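L-threonine dehydrogenase (Flavobacterium frigidimaris, PDB 2YY7) probably catalyses the NAD-dependent oxidation of L-threonine at its 3-hydroxyl, as a member of the short-chain dehydrogenase/reductase superfamily. Local coordinates at residues A[172-177]-A[243-248]; A[183-188]-A[277-282]. One frame throughout, in Å; residues are numbered along the deposited sequence.

Interaction 1: A[172-177]-A[243-248]; sequences GLISWS and AAMSFT. With NAD (nicotinamide-adenine-dinucleotide), chain E.
Ile-174 reaches across to Met-245 and Phe-247 with a single atom, its CD1 methyl. That methyl lies 3.8 Å from CZ of Phe-247, at the edge of the ring and in its plane; the two side chains come from opposite directions and meet rim to methyl, with no stacking on a face. Met-245 arrives obliquely: a bend at chi3 (-84°) turns its CE back to 4.2 Å from the same CD1, and CE too lies in the plane of the phenyl ring at its edge. The backbones stay apart because strand 211-215 runs between them, parallel to 164-174 and antiparallel to 245-247, while Met-303 and Met-307 of helix 300-311 add to the apolar surroundings of Ile-174. Next to Ile-174, the strand end holds the cofactor of this Rossmann-fold domain. The backbone N of Leu-173 donates to the nicotinamide carboxamide oxygen O7N of NAD at 2.9 Å (155°), and the Leu-173 side chain rests against that carboxamide, with CB 3.4 Å from O7N and CG 3.7 Å from C7N. With an alanine here the CB contact would remain, but the carboxamide would probably lose the packing of CG and its methyls and be less restrained against turning. Thus adjacent residues divide the chemistry: a directional hydrogen bond from a backbone N-H helps to orient the nicotinamide carboxamide, while the direct contact between the two segments is purely apolar.

Interaction 2: A[183-188]-A[277-282]; sequences GTTDYA and DSWPAS
Trp-279, in the loop between helices 272-276 and 286-292, points the six-membered end of its indole at Thr-184 and Thr-185 of segment 183-188 in this Rossmann-fold dehydrogenase. The nearest CA atoms, those of Thr-184 and Trp-279, are 10.2 Å apart, so the long indole spans most of the gap. The Thr-184 side chain runs slantwise to the indole, its CB 3.6 Å from CH2 of Trp-279. With OG1 anti to the carbonyl carbon (chi1 -59°), the hydroxyl of Thr-184 also passes beside the indole, but it is hydrogen-bonded with Ser-80 OG. Thr-185 takes a different rotamer: at chi1 52° its OG1 sits between the backbone N and the carbonyl carbon, CG2 is the branch that meets the ring edge, and the two side chains cross at about a right angle. Its OG1 is hydrogen-bonded to a glycerol, probably from the crystallisation liquor, which with NAD about 4 Å from the Thr-185 side chain places this turn beside the cofactor pocket. Met-211 of strand 211-215 touches both Thr-185 and Trp-279. Within the turn, Gly-183 N makes a weak hydrogen bond to Asp-186 OD2. On the indole rim, CZ3 of Trp-279 lies 4.2 Å from Thr-185 CG2, near the ring plane.

Overall arrangement
Both interactions are buried, and their centres are about 10 Å apart on the same side of the chain's centre. Their segments alternate along the sequence, so the chain passes from strand 164-174 to helix 187-197 and later returns through 243-248 and 277-282. Strand 211-215 borders both: in interaction 1 it bonds to the backbones of both segments, whereas in interaction 2 its side of the contact is Met-211 packing. The chemistry follows the setting, with isoleucine, methionine and phenylalanine side chains meeting across the intervening strand 211-215 in one, and threonines against an indole between loops in the other. They touch directly where Ser-246 OG lies 2.9 Å from Ala-281 O, a probable hydrogen bond.

Interaction 1: A[172-177]-A[243-248]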
loop_
_atom_site.group_PDB
_atom_site.type_symbol
_atom_site.label_atom_id
_atom_site.label_comp_id
_atom_site.label_asym_id
_atom_site.label_seq_id
_atom_site.Cartn_x
_atom_site.Cartn_y
_atom_site.Cartn_z
ATOM N N GLY A 172 20.070 -2.928 2.227
ATOM C CA GLY A 172 20.654 -2.562 3.513
ATOM C C GLY A 172 21.913 -1.737 3.280
ATOM O O GLY A 172 22.800 -2.175 2.545
ATOM N N LEU A 173 22.005 -0.559 3.896
ATOM C CA LEU A 173 23.169 0.312 3.700
ATOM C C LEU A 173 24.217 0.260 4.810
ATOM O O LEU A 173 23.892 0.162 5.993
ATOM C CB LEU A 173 22.719 1.767 3.499
ATOM C CG LEU A 173 21.777 2.068 2.333
ATOM C CD1 LEU A 173 21.694 3.578 2.141
ATOM C CD2 LEU A 173 22.279 1.406 1.056
ATOM N N ILE A 174 25.481 0.362 4.410
ATOM C CA ILE A 174 26.609 0.293 5.333
ATOM C C ILE A 174 27.474 1.556 5.280
ATOM O O ILE A 174 27.894 1.983 4.206
ATOM C CB ILE A 174 27.464 -0.946 4.993
ATOM C CG1 ILE A 174 26.582 -2.200 5.081
ATOM C CG2 ILE A 174 28.653 -1.055 5.945
ATOM C CD1 ILE A 174 27.066 -3.374 4.243
ATOM N N SER A 175 27.737 2.155 6.438
ATOM C CA SER A 175 28.546 3.369 6.483
ATOM C C SER A 175 29.396 3.463 7.746
ATOM O O SER A 175 29.173 2.738 8.715
ATOM C CB SER A 175 27.656 4.607 6.391
ATOM O OG SER A 175 26.863 4.730 7.557
ATOM N N TRP A 176 30.352 4.389 7.721
ATOM C CA TRP A 176 31.283 4.614 8.822
ATOM C C TRP A 176 31.156 5.989 9.485
ATOM O O TRP A 176 31.659 6.190 10.589
ATOM C CB TRP A 176 32.720 4.465 8.310
ATOM C CG TRP A 176 32.997 5.348 7.120
ATOM C CD1 TRP A 176 32.903 5.001 5.799
ATOM C CD2 TRP A 176 33.325 6.743 7.144
ATOM N NE1 TRP A 176 33.150 6.094 5.002
ATOM C CE2 TRP A 176 33.410 7.177 5.801
ATOM C CE3 TRP A 176 33.554 7.672 8.171
ATOM C CZ2 TRP A 176 33.715 8.501 5.457
ATOM C CZ3 TRP A 176 33.858 8.990 7.826
ATOM C CH2 TRP A 176 33.934 9.389 6.480
ATOM N N SER A 177 30.496 6.938 8.823
ATOM C CA SER A 177 30.385 8.292 9.375
ATOM C C SER A 177 29.298 8.559 10.410
ATOM O O SER A 177 29.467 9.422 11.271
ATOM C CB SER A 177 30.232 9.310 8.241
ATOM O OG SER A 177 29.021 9.109 7.539
ATOM N N ALA A 243 20.655 -2.552 -6.714
ATOM C CA ALA A 243 21.486 -3.582 -6.109
ATOM C C ALA A 243 22.980 -3.351 -6.245
ATOM O O ALA A 243 23.437 -2.584 -7.095
ATOM C CB ALA A 243 21.123 -4.938 -6.699
ATOM N N ALA A 244 23.729 -4.034 -5.385
ATOM C CA ALA A 244 25.183 -3.971 -5.376
ATOM C C ALA A 244 25.719 -5.304 -4.856
ATOM O O ALA A 244 26.340 -6.058 -5.600
ATOM C CB ALA A 244 25.665 -2.820 -4.488
ATOM N N MET A 245 25.451 -5.599 -3.584
ATOM C CA MET A 245 25.919 -6.838 -2.966
ATOM C C MET A 245 24.816 -7.654 -2.310
ATOM O O MET A 245 23.706 -7.176 -2.091
ATOM C CB MET A 245 26.939 -6.546 -1.863
ATOM C CG MET A 245 27.959 -5.477 -2.159
ATOM S SD MET A 245 28.953 -5.202 -0.677
ATOM C CE MET A 245 27.912 -4.037 0.221
ATOM N N SER A 246 25.168 -8.888 -1.972
ATOM C CA SER A 246 24.298 -9.824 -1.274
ATOM C C SER A 246 25.267 -10.743 -0.554
ATOM O O SER A 246 26.165 -11.322 -1.176
ATOM C CB SER A 246 23.420 -10.632 -2.243
ATOM O OG SER A 246 22.231 -9.928 -2.581
ATOM N N PHE A 247 25.112 -10.840 0.761
ATOM C CA PHE A 247 25.977 -11.682 1.571
ATOM C C PHE A 247 25.318 -12.055 2.891
ATOM O O PHE A 247 24.321 -11.460 3.291
ATOM C CB PHE A 247 27.327 -10.976 1.818
ATOM C CG PHE A 247 27.221 -9.645 2.547
ATOM C CD1 PHE A 247 26.951 -9.594 3.915
ATOM C CD2 PHE A 247 27.426 -8.449 1.863
ATOM C CE1 PHE A 247 26.890 -8.367 4.595
ATOM C CE2 PHE A 247 27.367 -7.213 2.530
ATOM C CZ PHE A 247 27.097 -7.175 3.900
ATOM N N THR A 248 25.874 -13.061 3.554
ATOM C CA THR A 248 25.367 -13.532 4.836
ATOM C C THR A 248 26.291 -13.015 5.931
ATOM O O THR A 248 27.379 -12.512 5.648
ATOM C CB THR A 248 25.400 -15.070 4.913
ATOM O OG1 THR A 248 26.754 -15.511 4.745
ATOM C CG2 THR A 248 24.531 -15.697 3.831
HETATM P PA NAD E . 18.183 7.676 9.933
HETATM O O1A NAD E . 19.631 7.423 10.172
HETATM O O2A NAD E . 17.259 7.115 10.953
HETATM O O5B NAD E . 17.918 9.210 9.644
HETATM C C5B NAD E . 16.638 9.764 9.751
HETATM C C4B NAD E . 16.760 11.236 10.062
HETATM O O4B NAD E . 15.451 11.804 9.977
HETATM C C3B NAD E . 17.310 11.485 11.487
HETATM O O3B NAD E . 18.434 12.381 11.471
HETATM C C2B NAD E . 16.085 12.017 12.241
HETATM O O2B NAD E . 16.434 12.931 13.267
HETATM C C1B NAD E . 15.281 12.663 11.103
HETATM N N9A NAD E . 13.867 12.869 11.450
HETATM C C8A NAD E . 13.040 11.966 12.118
HETATM N N7A NAD E . 11.835 12.536 12.262
HETATM C C5A NAD E . 11.892 13.756 11.683
HETATM C C6A NAD E . 10.948 14.766 11.581
HETATM N N6A NAD E . 9.773 14.645 12.162
HETATM N N1A NAD E . 11.289 15.938 10.958
HETATM C C2A NAD E . 12.557 16.124 10.428
HETATM N N3A NAD E . 13.521 15.142 10.544
HETATM C C4A NAD E . 13.167 13.977 11.179
HETATM O O3 NAD E . 17.745 6.970 8.560
HETATM P PN NAD E . 18.603 6.737 7.202
HETATM O O1N NAD E . 19.410 7.945 6.824
HETATM O O2N NAD E . 19.197 5.378 7.329
HETATM O O5D NAD E . 17.407 6.592 6.114
HETATM C C5D NAD E . 16.951 7.729 5.367
HETATM C C4D NAD E . 15.877 7.254 4.350
HETATM O O4D NAD E . 16.384 6.180 3.579
HETATM C C3D NAD E . 14.610 6.701 5.009
HETATM O O3D NAD E . 13.495 7.012 4.179
HETATM C C2D NAD E . 14.808 5.204 4.960
HETATM O O2D NAD E . 13.552 4.580 5.077
HETATM C C1D NAD E . 15.525 5.020 3.622
HETATM N N1N NAD E . 16.264 3.736 3.612
HETATM C C2N NAD E . 17.378 3.579 4.413
HETATM C C3N NAD E . 18.065 2.370 4.398
HETATM C C7N NAD E . 19.348 2.208 5.167
HETATM O O7N NAD E . 19.899 0.938 5.136
HETATM N N7N NAD E . 19.895 3.210 5.878
HETATM C C4N NAD E . 17.614 1.308 3.591
HETATM C C5N NAD E . 16.500 1.491 2.767
HETATM C C6N NAD E . 15.818 2.692 2.794
#

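Interaction 2: A[183-188]-A[277-282]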
loop_
_atom_site.group_PDB
_atom_site.type_symbol
_atom_site.label_atom_id
_atom_site.label_comp_id
_atom_site.label_asym_id
_atom_site.label_seq_id
_atom_site.Cartn_x
_atom_site.Cartn_y
_atom_site.Cartn_z
ATOM N N GLY A 183 17.600 -0.097 11.319
ATOM C CA GLY A 183 17.080 -0.905 10.232
ATOM C C GLY A 183 17.343 -2.350 10.607
ATOM O O GLY A 183 17.955 -2.614 11.641
ATOM N N THR A 184 16.892 -3.288 9.784
ATOM C CA THR A 184 17.100 -4.703 10.075
ATOM C C THR A 184 18.480 -5.165 9.611
ATOM O O THR A 184 18.971 -6.214 10.028
ATOM C CB THR A 184 16.019 -5.565 9.389
ATOM O OG1 THR A 184 14.726 -5.164 9.855
ATOM C CG2 THR A 184 16.225 -7.028 9.702
ATOM N N THR A 185 19.104 -4.366 8.751
ATOM C CA THR A 185 20.420 -4.682 8.211
ATOM C C THR A 185 21.556 -4.005 8.977
ATOM O O THR A 185 22.723 -4.118 8.598
ATOM C CB THR A 185 20.498 -4.256 6.729
ATOM O OG1 THR A 185 20.096 -2.886 6.601
ATOM C CG2 THR A 185 19.578 -5.117 5.876
ATOM N N ASP A 186 21.220 -3.312 10.061
ATOM C CA ASP A 186 22.215 -2.593 10.849
ATOM C C ASP A 186 23.375 -3.437 11.384
ATOM O O ASP A 186 24.423 -2.892 11.735
ATOM C CB ASP A 186 21.530 -1.863 12.008
ATOM C CG ASP A 186 20.606 -0.745 11.535
ATOM O OD1 ASP A 186 20.384 -0.610 10.310
ATOM O OD2 ASP A 186 20.101 0.002 12.394
ATOM N N TYR A 187 23.208 -4.756 11.438
ATOM C CA TYR A 187 24.282 -5.611 11.942
ATOM C C TYR A 187 25.534 -5.493 11.073
ATOM O O TYR A 187 26.648 -5.673 11.562
ATOM C CB TYR A 187 23.851 -7.084 11.995
ATOM C CG TYR A 187 24.167 -7.858 10.733
ATOM C CD1 TYR A 187 23.253 -7.927 9.682
ATOM C CD2 TYR A 187 25.409 -8.480 10.568
ATOM C CE1 TYR A 187 23.569 -8.599 8.494
ATOM C CE2 TYR A 187 25.735 -9.145 9.383
ATOM C CZ TYR A 187 24.809 -9.199 8.354
ATOM O OH TYR A 187 25.134 -9.840 7.176
ATOM N N ALA A 188 25.345 -5.198 9.785
ATOM C CA ALA A 188 26.461 -5.079 8.847
ATOM C C ALA A 188 27.331 -3.852 9.124
ATOM O O ALA A 188 28.406 -3.698 8.545
ATOM C CB ALA A 188 25.942 -5.046 7.410
ATOM N N ASP A 277 13.680 -12.499 7.465
ATOM C CA ASP A 277 13.163 -13.691 6.799
ATOM C C ASP A 277 12.029 -13.378 5.823
ATOM O O ASP A 277 11.720 -14.190 4.956
ATOM C CB ASP A 277 12.686 -14.730 7.818
ATOM C CG ASP A 277 13.831 -15.327 8.630
ATOM O OD1 ASP A 277 14.961 -15.422 8.106
ATOM O OD2 ASP A 277 13.593 -15.715 9.790
ATOM N N SER A 278 11.409 -12.205 5.953
ATOM C CA SER A 278 10.327 -11.840 5.044
ATOM C C SER A 278 10.847 -11.073 3.823
ATOM O O SER A 278 10.068 -10.707 2.941
ATOM C CB SER A 278 9.269 -10.998 5.763
ATOM O OG SER A 278 9.693 -9.657 5.910
ATOM N N TRP A 279 12.158 -10.837 3.770
ATOM C CA TRP A 279 12.757 -10.116 2.646
ATOM C C TRP A 279 13.562 -11.018 1.717
ATOM O O TRP A 279 13.968 -12.116 2.097
ATOM C CB TRP A 279 13.700 -9.010 3.132
ATOM C CG TRP A 279 13.072 -7.923 3.928
ATOM C CD1 TRP A 279 11.738 -7.674 4.084
ATOM C CD2 TRP A 279 13.762 -6.906 4.659
ATOM N NE1 TRP A 279 11.556 -6.559 4.870
ATOM C CE2 TRP A 279 12.783 -6.068 5.235
ATOM C CE3 TRP A 279 15.117 -6.619 4.882
ATOM C CZ2 TRP A 279 13.115 -4.962 6.022
ATOM C CZ3 TRP A 279 15.448 -5.515 5.665
ATOM C CH2 TRP A 279 14.449 -4.702 6.225
ATOM N N PRO A 280 13.806 -10.553 0.479
ATOM C CA PRO A 280 14.571 -11.289 -0.534
ATOM C C PRO A 280 16.037 -11.406 -0.125
ATOM O O PRO A 280 16.485 -10.730 0.802
ATOM C CB PRO A 280 14.411 -10.429 -1.786
ATOM C CG PRO A 280 13.099 -9.740 -1.567
ATOM C CD PRO A 280 13.176 -9.361 -0.115
ATOM N N ALA A 281 16.780 -12.257 -0.826
ATOM C CA ALA A 281 18.197 -12.445 -0.538
ATOM C C ALA A 281 19.041 -11.590 -1.483
ATOM O O ALA A 281 20.081 -11.052 -1.085
ATOM C CB ALA A 281 18.573 -13.927 -0.687
ATOM N N SER A 282 18.589 -11.469 -2.729
ATOM C CA SER A 282 19.290 -10.683 -3.748
ATOM C C SER A 282 18.276 -9.981 -4.659
ATOM O O SER A 282 17.164 -10.470 -4.847
ATOM C CB SER A 282 20.200 -11.590 -4.580
ATOM O OG SER A 282 19.436 -12.576 -5.249
#